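Local coordinates for probable secreted solute-binding lipoprotein (Streptomyces coelicolor, PDB 3I3V), which probably captures a solute outside the cell and delivers it to a membrane transporter, as extracellular solute-binding lipoproteins of its family do, at residues A191-S196 with F200-A205; T173-L178 with Q367-A372; G219-K224 with G266-A271; A78-G83 with W109-G114; V68-N71 with K75-A78. One frame throughout, in Å; residues are numbered along the deposited sequence.

Contact 1 (A191-S196 with F200-A205); sequences ARHVYS and FGVRGA
Val194 meets the second segment with both of its methyl branches. Its CG1 lies over one face of the Phe200 ring, a CH-pi contact in which the methyl is displaced toward the rim and Val194 CG1 comes within 3.6 Å of Phe200 CE1. The other branch turns to an aliphatic neighbour, with Val194 CG2 3.7 Å from Val202 CG2. Because CG1 is anti to the backbone N (chi1 178°) and CG2 lies beside that nitrogen, the two methyls are divided between ring and valine.

Tyr195 takes the same phenylalanine from another direction. The edge of the Phe200 ring points at the face of Tyr195 in a T-shaped pair, the planes at 86° and the ring centroids 5.4 Å apart; Phe200 CZ is 3.8 Å from Tyr195 CE1. Phe200 is thus held over a face and at an edge at once. At the margin, Val202 CG1 touches the edge of the His193 ring, 4.2 Å from His193 CD2.

Further out, His193 NE2 bonds to Asp199 in the intervening turn, which ties the imidazole to the linker. Tyr195 also rests on Ala179 and Ile182 of helix 172-182, while Phe200 packs on Arg387 and Leu390 of helix 383-392. Val202 is the N-cap residue of helix 203-217, and its side chain points toward Val194. This is a helix-loop-helix connection: helix 188-197 passes through a short turn into helix 203-217, with Val194, Phe200, Val202 and Ala205 packed together at the junction.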
# COMPACT_ATOMS: atom_id res chain seq x y z
N ALA C 191 -58.36 -15.34 -15.54
CA ALA C 191 -58.41 -16.64 -16.19
C ALA C 191 -58.25 -17.69 -15.10
O ALA C 191 -58.85 -18.76 -15.16
CB ALA C 191 -57.28 -16.77 -17.21
N ARG C 192 -57.45 -17.36 -14.09
CA ARG C 192 -57.20 -18.25 -12.96
C ARG C 192 -58.53 -18.58 -12.27
O ARG C 192 -58.82 -19.74 -11.98
CB ARG C 192 -56.27 -17.57 -11.95
CG ARG C 192 -55.11 -18.44 -11.48
CD ARG C 192 -53.92 -18.30 -12.41
NE ARG C 192 -53.26 -17.00 -12.30
CZ ARG C 192 -52.53 -16.61 -11.26
NH1 ARG C 192 -52.35 -17.43 -10.23
NH2 ARG C 192 -51.97 -15.41 -11.25
N HIS C 193 -59.32 -17.54 -12.01
CA HIS C 193 -60.62 -17.71 -11.36
C HIS C 193 -61.61 -18.43 -12.28
O HIS C 193 -62.31 -19.34 -11.85
CB HIS C 193 -61.20 -16.34 -10.96
CG HIS C 193 -62.67 -16.38 -10.63
ND1 HIS C 193 -63.18 -17.14 -9.60
CD2 HIS C 193 -63.73 -15.78 -11.21
CE1 HIS C 193 -64.49 -17.02 -9.57
NE2 HIS C 193 -64.85 -16.19 -10.54
N VAL C 194 -61.66 -18.00 -13.55
CA VAL C 194 -62.57 -18.62 -14.51
C VAL C 194 -62.38 -20.13 -14.61
O VAL C 194 -63.33 -20.88 -14.43
CB VAL C 194 -62.41 -17.99 -15.93
CG1 VAL C 194 -63.33 -18.68 -16.92
CG2 VAL C 194 -62.72 -16.52 -15.88
N TYR C 195 -61.16 -20.58 -14.88
CA TYR C 195 -60.90 -22.01 -15.03
C TYR C 195 -60.82 -22.82 -13.75
O TYR C 195 -60.81 -24.04 -13.80
CB TYR C 195 -59.66 -22.23 -15.89
CG TYR C 195 -59.96 -21.93 -17.33
CD1 TYR C 195 -60.57 -22.89 -18.13
CD2 TYR C 195 -59.77 -20.65 -17.85
CE1 TYR C 195 -61.01 -22.58 -19.41
CE2 TYR C 195 -60.21 -20.33 -19.12
CZ TYR C 195 -60.84 -21.30 -19.89
OH TYR C 195 -61.32 -20.98 -21.13
N SER C 196 -60.77 -22.14 -12.60
CA SER C 196 -60.72 -22.84 -11.32
C SER C 196 -62.13 -23.13 -10.80
O SER C 196 -62.40 -24.22 -10.27
CB SER C 196 -59.98 -22.01 -10.27
OG SER C 196 -58.58 -22.15 -10.40
N PHE C 200 -67.93 -18.89 -16.20
CA PHE C 200 -67.79 -18.24 -17.49
C PHE C 200 -68.76 -17.07 -17.67
O PHE C 200 -68.99 -16.61 -18.79
CB PHE C 200 -67.97 -19.28 -18.60
CG PHE C 200 -66.86 -20.29 -18.64
CD1 PHE C 200 -65.71 -20.06 -19.40
CD2 PHE C 200 -66.93 -21.45 -17.87
CE1 PHE C 200 -64.65 -20.95 -19.38
CE2 PHE C 200 -65.88 -22.34 -17.84
CZ PHE C 200 -64.73 -22.09 -18.60
N GLY C 201 -69.30 -16.59 -16.56
CA GLY C 201 -70.24 -15.48 -16.61
C GLY C 201 -69.57 -14.13 -16.44
O GLY C 201 -70.15 -13.11 -16.82
N VAL C 202 -68.37 -14.10 -15.86
CA VAL C 202 -67.65 -12.85 -15.68
C VAL C 202 -67.53 -12.19 -17.04
O VAL C 202 -67.27 -12.87 -18.04
CB VAL C 202 -66.24 -13.10 -15.08
CG1 VAL C 202 -66.38 -13.68 -13.68
CG2 VAL C 202 -65.44 -14.04 -15.96
N ARG C 203 -67.73 -10.88 -17.08
CA ARG C 203 -67.70 -10.12 -18.33
C ARG C 203 -66.58 -10.47 -19.30
O ARG C 203 -66.79 -10.49 -20.50
CB ARG C 203 -67.69 -8.62 -18.01
CG ARG C 203 -69.04 -8.06 -17.53
CD ARG C 203 -69.61 -8.86 -16.34
NE ARG C 203 -68.63 -9.02 -15.27
CZ ARG C 203 -68.82 -9.74 -14.16
NH1 ARG C 203 -69.97 -10.38 -13.97
NH2 ARG C 203 -67.85 -9.82 -13.26
N GLY C 204 -65.39 -10.75 -18.77
CA GLY C 204 -64.26 -11.10 -19.61
C GLY C 204 -64.47 -12.39 -20.39
O GLY C 204 -64.16 -12.46 -21.58
N ALA C 205 -64.98 -13.41 -19.72
CA ALA C 205 -65.24 -14.70 -20.36
C ALA C 205 -66.40 -14.58 -21.35
O ALA C 205 -66.43 -15.26 -22.37
CB ALA C 205 -65.56 -15.76 -19.32

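Contact 2 (T173-L178 with Q367-A372); sequences TGQKLL and QPLITA
Gln175 lies across both Leu369 and Ile370, meeting each side chain at about a right angle and offering them different parts of itself. Its aliphatic base serves Ile370: Gln175 CB is 3.9 Å from Ile370 CG1, and Gln175 CG is almost as near. Its amide end serves Leu369, with Gln175 NE2 3.6 Å from Leu369 CD2 in a contact that is purely van der Waals. The bend in the glutamine at chi2 (91°) is what lets one side chain cover two neighbours on the facing helix. On the leucine side, CG anti to the backbone N (chi1 -160°) brings CD2 up to the amide.

The carbonyl half of that amide has a different partner. Lys176 NZ donates to Gln175 OE1 over 3.2 Å, approaching one of the carbonyl lone pairs without leaving its plane, with a C=O...N angle of 114°. The same ammonium forms a salt bridge to Asp358, so the lysine couples the glutamine to a carboxylate and limits how the amide can rotate.

The backbones come close here, Gln175 CA standing 5.4 Å from Ile370 CA. Further along the interface Gln175 and Leu178 both touch Thr373, and Leu178 and Ala372 share Leu390 of helix 383-392 as a common neighbour. Near the start of its segment, helix 363-377 is kinked at Pro368, which has no N-H to give to the preceding turn. Almost two hundred residues separate the segments in sequence, and what joins them is helix-against-helix packing, in which the late helix 363-377 folds back onto helix 172-182.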
# COMPACT_ATOMS: atom_id res chain seq x y z
N THR C 173 -56.04 -30.00 -27.85
CA THR C 173 -55.61 -28.87 -28.67
C THR C 173 -56.75 -27.87 -28.77
O THR C 173 -56.56 -26.68 -28.50
CB THR C 173 -55.15 -29.33 -30.08
OG1 THR C 173 -56.19 -30.10 -30.70
CG2 THR C 173 -53.91 -30.19 -29.99
N GLY C 174 -57.93 -28.37 -29.13
CA GLY C 174 -59.09 -27.50 -29.23
C GLY C 174 -59.43 -26.86 -27.89
O GLY C 174 -59.75 -25.67 -27.83
N GLN C 175 -59.36 -27.64 -26.81
CA GLN C 175 -59.69 -27.13 -25.48
C GLN C 175 -58.73 -26.03 -25.02
O GLN C 175 -59.15 -25.08 -24.36
CB GLN C 175 -59.78 -28.28 -24.45
CG GLN C 175 -58.60 -28.42 -23.48
CD GLN C 175 -58.78 -27.65 -22.18
OE1 GLN C 175 -57.92 -27.68 -21.31
NE2 GLN C 175 -59.91 -26.95 -22.06
N LYS C 176 -57.46 -26.13 -25.39
CA LYS C 176 -56.47 -25.11 -25.03
C LYS C 176 -56.59 -23.84 -25.90
O LYS C 176 -56.42 -22.72 -25.40
CB LYS C 176 -55.06 -25.67 -25.15
CG LYS C 176 -54.25 -25.65 -23.85
CD LYS C 176 -54.79 -26.63 -22.81
CE LYS C 176 -54.50 -28.06 -23.21
NZ LYS C 176 -55.15 -29.04 -22.28
N LEU C 177 -56.89 -24.01 -27.19
CA LEU C 177 -57.01 -22.87 -28.10
C LEU C 177 -58.25 -22.04 -27.76
O LEU C 177 -58.22 -20.81 -27.80
CB LEU C 177 -57.10 -23.33 -29.56
CG LEU C 177 -56.42 -22.46 -30.65
CD1 LEU C 177 -57.24 -22.54 -31.92
CD2 LEU C 177 -56.30 -21.01 -30.21
N LEU C 178 -59.35 -22.73 -27.43
CA LEU C 178 -60.60 -22.06 -27.06
C LEU C 178 -60.38 -21.23 -25.81
O LEU C 178 -60.85 -20.09 -25.70
CB LEU C 178 -61.71 -23.09 -26.77
CG LEU C 178 -63.20 -22.70 -26.83
CD1 LEU C 178 -63.89 -23.34 -25.65
CD2 LEU C 178 -63.42 -21.19 -26.82
N GLN C 367 -62.05 -33.81 -18.52
CA GLN C 367 -62.62 -34.55 -19.64
C GLN C 367 -63.89 -33.90 -20.17
O GLN C 367 -64.10 -33.82 -21.38
CB GLN C 367 -62.89 -36.00 -19.22
CG GLN C 367 -62.39 -37.03 -20.21
CD GLN C 367 -63.09 -36.93 -21.55
OE1 GLN C 367 -62.45 -36.88 -22.60
NE2 GLN C 367 -64.42 -36.91 -21.52
N PRO C 368 -64.78 -33.44 -19.27
CA PRO C 368 -66.01 -32.80 -19.75
C PRO C 368 -65.75 -31.45 -20.42
O PRO C 368 -66.51 -31.02 -21.28
CB PRO C 368 -66.85 -32.65 -18.48
CG PRO C 368 -66.37 -33.81 -17.63
CD PRO C 368 -64.88 -33.76 -17.83
N LEU C 369 -64.66 -30.79 -20.04
CA LEU C 369 -64.32 -29.50 -20.61
C LEU C 369 -63.91 -29.67 -22.08
O LEU C 369 -64.09 -28.77 -22.89
CB LEU C 369 -63.18 -28.87 -19.79
CG LEU C 369 -62.96 -27.36 -19.91
CD1 LEU C 369 -64.24 -26.62 -19.51
CD2 LEU C 369 -61.81 -26.94 -19.00
N ILE C 370 -63.38 -30.84 -22.42
CA ILE C 370 -62.98 -31.13 -23.79
C ILE C 370 -64.24 -31.44 -24.59
O ILE C 370 -64.35 -31.05 -25.75
CB ILE C 370 -62.03 -32.35 -23.86
CG1 ILE C 370 -60.61 -31.92 -23.47
CG2 ILE C 370 -62.07 -32.98 -25.24
CD1 ILE C 370 -59.62 -33.06 -23.41
N THR C 371 -65.18 -32.14 -23.97
CA THR C 371 -66.42 -32.50 -24.64
C THR C 371 -67.24 -31.25 -24.87
O THR C 371 -67.94 -31.13 -25.88
CB THR C 371 -67.24 -33.53 -23.80
OG1 THR C 371 -66.46 -34.71 -23.57
CG2 THR C 371 -68.50 -33.95 -24.55
N ALA C 372 -67.16 -30.31 -23.93
CA ALA C 372 -67.88 -29.04 -24.04
C ALA C 372 -67.23 -28.20 -25.13
O ALA C 372 -67.88 -27.40 -25.81
CB ALA C 372 -67.84 -28.28 -22.72

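Contact 3 (G219-K224 with G266-A271); sequences GVFADK and GGWPLA
Trp268 touches Phe221 and Val220 from the far end of its indole, and the chain that presents it arrives from strand 263-266. Gly266, the last residue of that strand, is still paired by backbone hydrogen bonding to Val128. Gly267 follows in extended form and gives its carbonyl O to the hydroxyl of Tyr130. Then comes Trp268, with CG anti to the backbone N (chi1 -174°), an orientation that extends the six-membered ring toward residues 219-224. Its leading atom makes the closest approaches: Trp268 CH2 is 3.8 Å from Phe221 CE1 and 4.3 Å from Val220 CG1. The two aromatic side chains meet obliquely, and no hydrogen bond crosses.

The backbones stay well apart, the nearest pair being Val220 CA and Pro269 CA at 11.5 Å, so the gap is bridged by side chains alone. Apart from Gly266, both segments are loop, in an alpha/beta lobe. Gly219, with positive phi, closes helix 203-217 in a Schellman motif, after which Val220 pairs through its backbone with Val165 of strand 163-166. Leu150, Ile181 and Leu215 bring three helices against the indole, making this the buried layer between helices and sheet.

Pro269 comes next and lays CD over one face of the indole, 3.6 Å above its plane and toward the rim. Leu270 makes a backbone hydrogen bond with Thr145, and Ala271 packs on Tyr211 of helix 203-217.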
# COMPACT_ATOMS: atom_id res chain seq x y z
N GLY C 219 -65.86 -18.75 -40.16
CA GLY C 219 -65.09 -19.77 -40.85
C GLY C 219 -63.59 -19.69 -40.66
O GLY C 219 -62.83 -20.02 -41.57
N VAL C 220 -63.14 -19.26 -39.49
CA VAL C 220 -61.71 -19.15 -39.23
C VAL C 220 -61.07 -20.52 -39.00
O VAL C 220 -59.88 -20.70 -39.22
CB VAL C 220 -61.44 -18.23 -38.01
CG1 VAL C 220 -59.98 -18.37 -37.56
CG2 VAL C 220 -61.72 -16.79 -38.38
N PHE C 221 -61.87 -21.49 -38.58
CA PHE C 221 -61.35 -22.84 -38.34
C PHE C 221 -61.70 -23.74 -39.50
O PHE C 221 -62.64 -23.47 -40.25
CB PHE C 221 -61.94 -23.40 -37.04
CG PHE C 221 -61.63 -22.56 -35.85
CD1 PHE C 221 -60.32 -22.40 -35.42
CD2 PHE C 221 -62.63 -21.84 -35.21
CE1 PHE C 221 -60.02 -21.53 -34.39
CE2 PHE C 221 -62.33 -20.97 -34.18
CZ PHE C 221 -61.02 -20.82 -33.77
N ALA C 222 -60.92 -24.81 -39.66
CA ALA C 222 -61.15 -25.78 -40.73
C ALA C 222 -62.56 -26.34 -40.63
O ALA C 222 -63.13 -26.42 -39.54
CB ALA C 222 -60.13 -26.92 -40.64
N ASP C 223 -63.13 -26.74 -41.76
CA ASP C 223 -64.47 -27.31 -41.75
C ASP C 223 -64.44 -28.53 -40.84
O ASP C 223 -63.47 -29.28 -40.83
CB ASP C 223 -64.91 -27.73 -43.16
CG ASP C 223 -65.16 -26.54 -44.09
OD1 ASP C 223 -65.74 -25.52 -43.65
OD2 ASP C 223 -64.79 -26.63 -45.28
N LYS C 224 -65.49 -28.71 -40.04
CA LYS C 224 -65.60 -29.86 -39.16
C LYS C 224 -64.58 -29.92 -38.00
O LYS C 224 -64.36 -30.97 -37.42
CB LYS C 224 -65.51 -31.15 -40.00
CG LYS C 224 -66.49 -31.16 -41.17
CD LYS C 224 -66.62 -32.52 -41.87
CE LYS C 224 -65.30 -32.99 -42.48
NZ LYS C 224 -64.39 -33.63 -41.48
N GLY C 266 -46.11 -16.35 -34.41
CA GLY C 266 -46.60 -15.12 -33.80
C GLY C 266 -47.59 -15.48 -32.71
O GLY C 266 -47.50 -16.54 -32.10
N GLY C 267 -48.53 -14.57 -32.45
CA GLY C 267 -49.53 -14.82 -31.43
C GLY C 267 -50.91 -14.83 -32.06
O GLY C 267 -51.05 -14.62 -33.27
N TRP C 268 -51.93 -15.08 -31.26
CA TRP C 268 -53.29 -15.11 -31.77
C TRP C 268 -53.83 -13.67 -31.87
O TRP C 268 -53.74 -12.90 -30.92
CB TRP C 268 -54.18 -15.98 -30.87
CG TRP C 268 -55.55 -16.18 -31.43
CD1 TRP C 268 -56.63 -15.37 -31.23
CD2 TRP C 268 -55.96 -17.20 -32.35
NE1 TRP C 268 -57.69 -15.82 -31.99
CE2 TRP C 268 -57.31 -16.93 -32.68
CE3 TRP C 268 -55.33 -18.30 -32.94
CZ2 TRP C 268 -58.03 -17.73 -33.57
CZ3 TRP C 268 -56.05 -19.10 -33.82
CH2 TRP C 268 -57.38 -18.81 -34.12
N PRO C 269 -54.39 -13.30 -33.03
CA PRO C 269 -54.94 -11.96 -33.26
C PRO C 269 -55.84 -11.48 -32.14
O PRO C 269 -56.50 -12.27 -31.48
CB PRO C 269 -55.68 -12.11 -34.58
CG PRO C 269 -54.80 -13.06 -35.31
CD PRO C 269 -54.51 -14.12 -34.25
N LEU C 270 -55.88 -10.16 -31.93
CA LEU C 270 -56.69 -9.56 -30.89
C LEU C 270 -57.97 -8.92 -31.41
O LEU C 270 -58.04 -8.48 -32.56
CB LEU C 270 -55.89 -8.48 -30.15
CG LEU C 270 -54.59 -8.87 -29.45
CD1 LEU C 270 -53.97 -7.62 -28.89
CD2 LEU C 270 -54.84 -9.88 -28.33
N ALA C 271 -58.98 -8.88 -30.55
CA ALA C 271 -60.26 -8.25 -30.87
C ALA C 271 -60.07 -6.83 -30.34
O ALA C 271 -59.11 -6.56 -29.62
CB ALA C 271 -61.39 -8.94 -30.13

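Contact 4 (A78-G83 with W109-G114); sequences AWTDVG and WTDDEG
With its methyl CG2 anti to the backbone N, the chi1 of -53° placing OG1 beside that nitrogen, Thr80 faces Asp111, whose CG is tucked between its own backbone N and carbonyl carbon (chi1 64°). These rotations put Thr80 CG2 3.7 Å from Asp111 OD2, a van der Waals contact between a methyl and a carboxylate. The second meeting joins two acids: Asp81 OD1 stands 4.3 Å from Glu113 OE1. Arg115 accounts for it, since its NH2 forms salt bridges to both of those oxygens while its NE pairs with Asp111 OD2. Three carboxylates therefore gather around one guanidinium, which would probably relieve part of their mutual repulsion.

Asp111 and Glu113 are delivered by a type I beta turn, closed by Gly114 N bonding to Asp111 O at 3.2 Å, and Asp81 by the facing helix. Within the turn Glu113 N makes a weak bond of 2.8 Å to Asp111 OD1. The helix, short and loosely bonded over about 79-82, is followed by Gly83, the positive-phi C-prime residue of a Schellman motif, with Gly83 N bonded to Thr80 O. Arg117 lies against both Thr80 and Asp111, and Asp81 and Glu113 are exposed to solvent.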
# COMPACT_ATOMS: atom_id res chain seq x y z
N ALA C 78 -50.34 -31.26 -3.98
CA ALA C 78 -50.62 -31.53 -2.57
C ALA C 78 -49.40 -31.95 -1.76
O ALA C 78 -49.51 -32.12 -0.55
CB ALA C 78 -51.69 -32.62 -2.46
N TRP C 79 -48.26 -32.12 -2.40
CA TRP C 79 -47.05 -32.55 -1.70
C TRP C 79 -46.47 -31.56 -0.71
O TRP C 79 -46.02 -31.96 0.36
CB TRP C 79 -45.95 -32.91 -2.71
CG TRP C 79 -46.16 -34.21 -3.42
CD1 TRP C 79 -47.16 -35.12 -3.20
CD2 TRP C 79 -45.31 -34.79 -4.42
NE1 TRP C 79 -46.98 -36.23 -3.99
CE2 TRP C 79 -45.86 -36.05 -4.75
CE3 TRP C 79 -44.15 -34.37 -5.07
CZ2 TRP C 79 -45.27 -36.90 -5.70
CZ3 TRP C 79 -43.57 -35.21 -6.02
CH2 TRP C 79 -44.13 -36.46 -6.33
N THR C 80 -46.47 -30.28 -1.06
CA THR C 80 -45.88 -29.27 -0.21
C THR C 80 -46.58 -29.09 1.13
O THR C 80 -45.94 -29.10 2.17
CB THR C 80 -45.82 -27.90 -0.92
OG1 THR C 80 -45.17 -28.04 -2.18
CG2 THR C 80 -45.04 -26.89 -0.09
N ASP C 81 -47.90 -28.95 1.12
CA ASP C 81 -48.61 -28.76 2.37
C ASP C 81 -48.52 -29.93 3.34
O ASP C 81 -48.37 -29.72 4.54
CB ASP C 81 -50.07 -28.41 2.11
CG ASP C 81 -50.74 -27.81 3.32
OD1 ASP C 81 -50.26 -26.75 3.79
OD2 ASP C 81 -51.74 -28.38 3.81
N VAL C 82 -48.59 -31.17 2.84
CA VAL C 82 -48.50 -32.32 3.73
C VAL C 82 -47.06 -32.69 4.07
O VAL C 82 -46.82 -33.53 4.93
CB VAL C 82 -49.19 -33.58 3.15
CG1 VAL C 82 -50.66 -33.30 2.94
CG2 VAL C 82 -48.52 -34.00 1.85
N GLY C 83 -46.09 -32.08 3.39
CA GLY C 83 -44.70 -32.38 3.68
C GLY C 83 -44.11 -33.61 3.00
O GLY C 83 -43.10 -34.14 3.47
N TRP C 109 -44.64 -21.20 -9.29
CA TRP C 109 -44.21 -22.36 -8.50
C TRP C 109 -44.28 -22.09 -6.99
O TRP C 109 -43.83 -22.92 -6.20
CB TRP C 109 -42.78 -22.79 -8.86
CG TRP C 109 -42.68 -23.74 -10.02
CD1 TRP C 109 -42.39 -23.41 -11.32
CD2 TRP C 109 -42.82 -25.17 -9.99
NE1 TRP C 109 -42.35 -24.54 -12.09
CE2 TRP C 109 -42.61 -25.64 -11.31
CE3 TRP C 109 -43.12 -26.09 -8.98
CZ2 TRP C 109 -42.68 -27.00 -11.64
CZ3 TRP C 109 -43.18 -27.45 -9.32
CH2 TRP C 109 -42.97 -27.89 -10.64
N THR C 110 -44.83 -20.93 -6.62
CA THR C 110 -44.97 -20.53 -5.21
C THR C 110 -46.44 -20.65 -4.81
O THR C 110 -47.32 -20.19 -5.53
CB THR C 110 -44.55 -19.07 -5.00
OG1 THR C 110 -43.20 -18.88 -5.46
CG2 THR C 110 -44.64 -18.70 -3.52
N ASP C 111 -46.70 -21.26 -3.65
CA ASP C 111 -48.07 -21.42 -3.17
C ASP C 111 -48.53 -20.22 -2.34
O ASP C 111 -47.85 -19.20 -2.30
CB ASP C 111 -48.21 -22.71 -2.32
CG ASP C 111 -47.38 -22.67 -1.04
OD1 ASP C 111 -47.05 -21.56 -0.56
OD2 ASP C 111 -47.06 -23.76 -0.51
N ASP C 112 -49.68 -20.37 -1.69
CA ASP C 112 -50.26 -19.31 -0.87
C ASP C 112 -49.41 -18.91 0.33
O ASP C 112 -49.39 -17.74 0.72
CB ASP C 112 -51.65 -19.71 -0.36
CG ASP C 112 -52.66 -19.85 -1.48
OD1 ASP C 112 -52.34 -19.43 -2.61
OD2 ASP C 112 -53.77 -20.36 -1.22
N GLU C 113 -48.71 -19.87 0.93
CA GLU C 113 -47.86 -19.60 2.09
C GLU C 113 -46.48 -19.05 1.73
O GLU C 113 -45.61 -18.95 2.59
CB GLU C 113 -47.68 -20.86 2.94
CG GLU C 113 -48.91 -21.32 3.70
CD GLU C 113 -49.97 -21.88 2.78
OE1 GLU C 113 -49.64 -22.83 2.03
OE2 GLU C 113 -51.11 -21.38 2.81
N GLY C 114 -46.29 -18.71 0.46
CA GLY C 114 -45.00 -18.19 0.04
C GLY C 114 -43.95 -19.28 -0.00
O GLY C 114 -42.75 -19.02 0.07

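Contact 5 (V68-N71 with K75-A78); sequences VMVN and KTLA
A side-chain-to-backbone hydrogen bond ties Thr76 to Asn71 across the connection that leaves strand 67-70. Thr76 OG1 donates to Asn71 O over 2.9 Å, lying in the carbonyl plane and on a lone pair, with a C=O...O angle of 137°. OG1 sits between the threonine's backbone N and carbonyl carbon (chi1 65°), on the side of Asn71 O. The hydroxyl is used twice: it also accepts from the backbone N of Tyr73, so it braces the short loop at two points. The threonine methyl faces the strand end, where Thr76 CG2 lies 4.2 Å from Val70 CG2.

Strand 67-70 lies in a four-stranded sheet in the order 41-46, 9-14, 67-70, 289-292, with the last strand antiparallel. That order is consistent with the class II periplasmic-binding-protein topology, as expected for this family. Residues 75-78 coil like a helix but lack its regular bond pattern; one turn is closed by Ala78 N to Lys75 O, 3.1 Å. The Thr76 side chain rests on Trp291 of the antiparallel strand, whose NE1 hydrogen-bonds to Val70 O. Toward helix 51-60, Val70 packs on Leu51, and Lys75 NZ makes a salt bridge to Glu56.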
# COMPACT_ATOMS: atom_id res chain seq x y z
N VAL C 68 -36.79 -35.41 -6.82
CA VAL C 68 -37.85 -35.84 -7.72
C VAL C 68 -37.95 -34.90 -8.91
O VAL C 68 -37.77 -33.70 -8.78
CB VAL C 68 -39.21 -35.88 -7.00
CG1 VAL C 68 -40.26 -36.52 -7.90
CG2 VAL C 68 -39.09 -36.63 -5.68
N MSE C 69 -38.24 -35.45 -10.08
CA MSE C 69 -38.38 -34.61 -11.26
C MSE C 69 -39.74 -34.85 -11.88
O MSE C 69 -39.92 -35.78 -12.66
CB MSE C 69 -37.27 -34.91 -12.27
CG MSE C 69 -35.87 -34.60 -11.75
SE MSE C 69 -34.47 -34.95 -13.06
CE MSE C 69 -34.96 -33.57 -14.33
N VAL C 70 -40.70 -34.00 -11.52
CA VAL C 70 -42.07 -34.09 -12.02
C VAL C 70 -42.64 -32.71 -12.29
O VAL C 70 -42.10 -31.69 -11.83
CB VAL C 70 -43.04 -34.76 -11.00
CG1 VAL C 70 -43.27 -36.18 -11.36
CG2 VAL C 70 -42.49 -34.63 -9.57
N ASN C 71 -43.75 -32.67 -13.01
CA ASN C 71 -44.39 -31.42 -13.32
C ASN C 71 -45.36 -31.09 -12.20
O ASN C 71 -45.48 -31.84 -11.22
CB ASN C 71 -45.13 -31.49 -14.66
CG ASN C 71 -46.21 -32.57 -14.68
OD1 ASN C 71 -47.29 -32.39 -15.26
ND2 ASN C 71 -45.92 -33.72 -14.07
N LYS C 75 -52.05 -34.05 -8.27
CA LYS C 75 -51.39 -34.81 -7.22
C LYS C 75 -50.17 -34.15 -6.56
O LYS C 75 -50.12 -34.06 -5.33
CB LYS C 75 -51.00 -36.20 -7.74
CG LYS C 75 -50.37 -37.09 -6.69
CD LYS C 75 -50.47 -38.58 -7.06
CE LYS C 75 -51.74 -39.19 -6.55
NZ LYS C 75 -51.80 -39.08 -5.07
N THR C 76 -49.20 -33.70 -7.34
CA THR C 76 -48.00 -33.08 -6.78
C THR C 76 -48.31 -31.71 -6.19
O THR C 76 -47.50 -31.13 -5.48
CB THR C 76 -46.85 -32.94 -7.84
OG1 THR C 76 -47.24 -32.03 -8.88
CG2 THR C 76 -46.53 -34.30 -8.45
N LEU C 77 -49.50 -31.21 -6.47
CA LEU C 77 -49.94 -29.92 -5.97
C LEU C 77 -50.20 -30.03 -4.46
O LEU C 77 -50.26 -29.03 -3.75
CB LEU C 77 -51.23 -29.53 -6.70
CG LEU C 77 -51.51 -28.14 -7.25
CD1 LEU C 77 -50.25 -27.36 -7.52
CD2 LEU C 77 -52.33 -28.31 -8.53
N ALA C 78 -50.34 -31.26 -3.98
CA ALA C 78 -50.62 -31.53 -2.57
C ALA C 78 -49.40 -31.95 -1.76
O ALA C 78 -49.51 -32.12 -0.55
CB ALA C 78 -51.69 -32.62 -2.46

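The five contacts fall into two neighbouring sets. Contacts 4 and 5 are about 11 Å apart between centres, share Ala78 and touch directly: Trp79 CZ3 packs 3.8 Å from Val70 CG2, laying the short helix 79-82 against strand 67-70. Contacts 2 and 3 also meet, Leu177 CD1 being 3.8 Å from Phe221 CE1, so helix 172-182 carries packing from one to the other. Contact 1 lies beside contact 2, nearest atoms about 4 Å apart, its first segment on helix 188-197, the next after 172-182. Contacts 3 and 5, centres about 34 Å apart, lie on opposite sides of the chain's centre. None of the five is known to line the solute site.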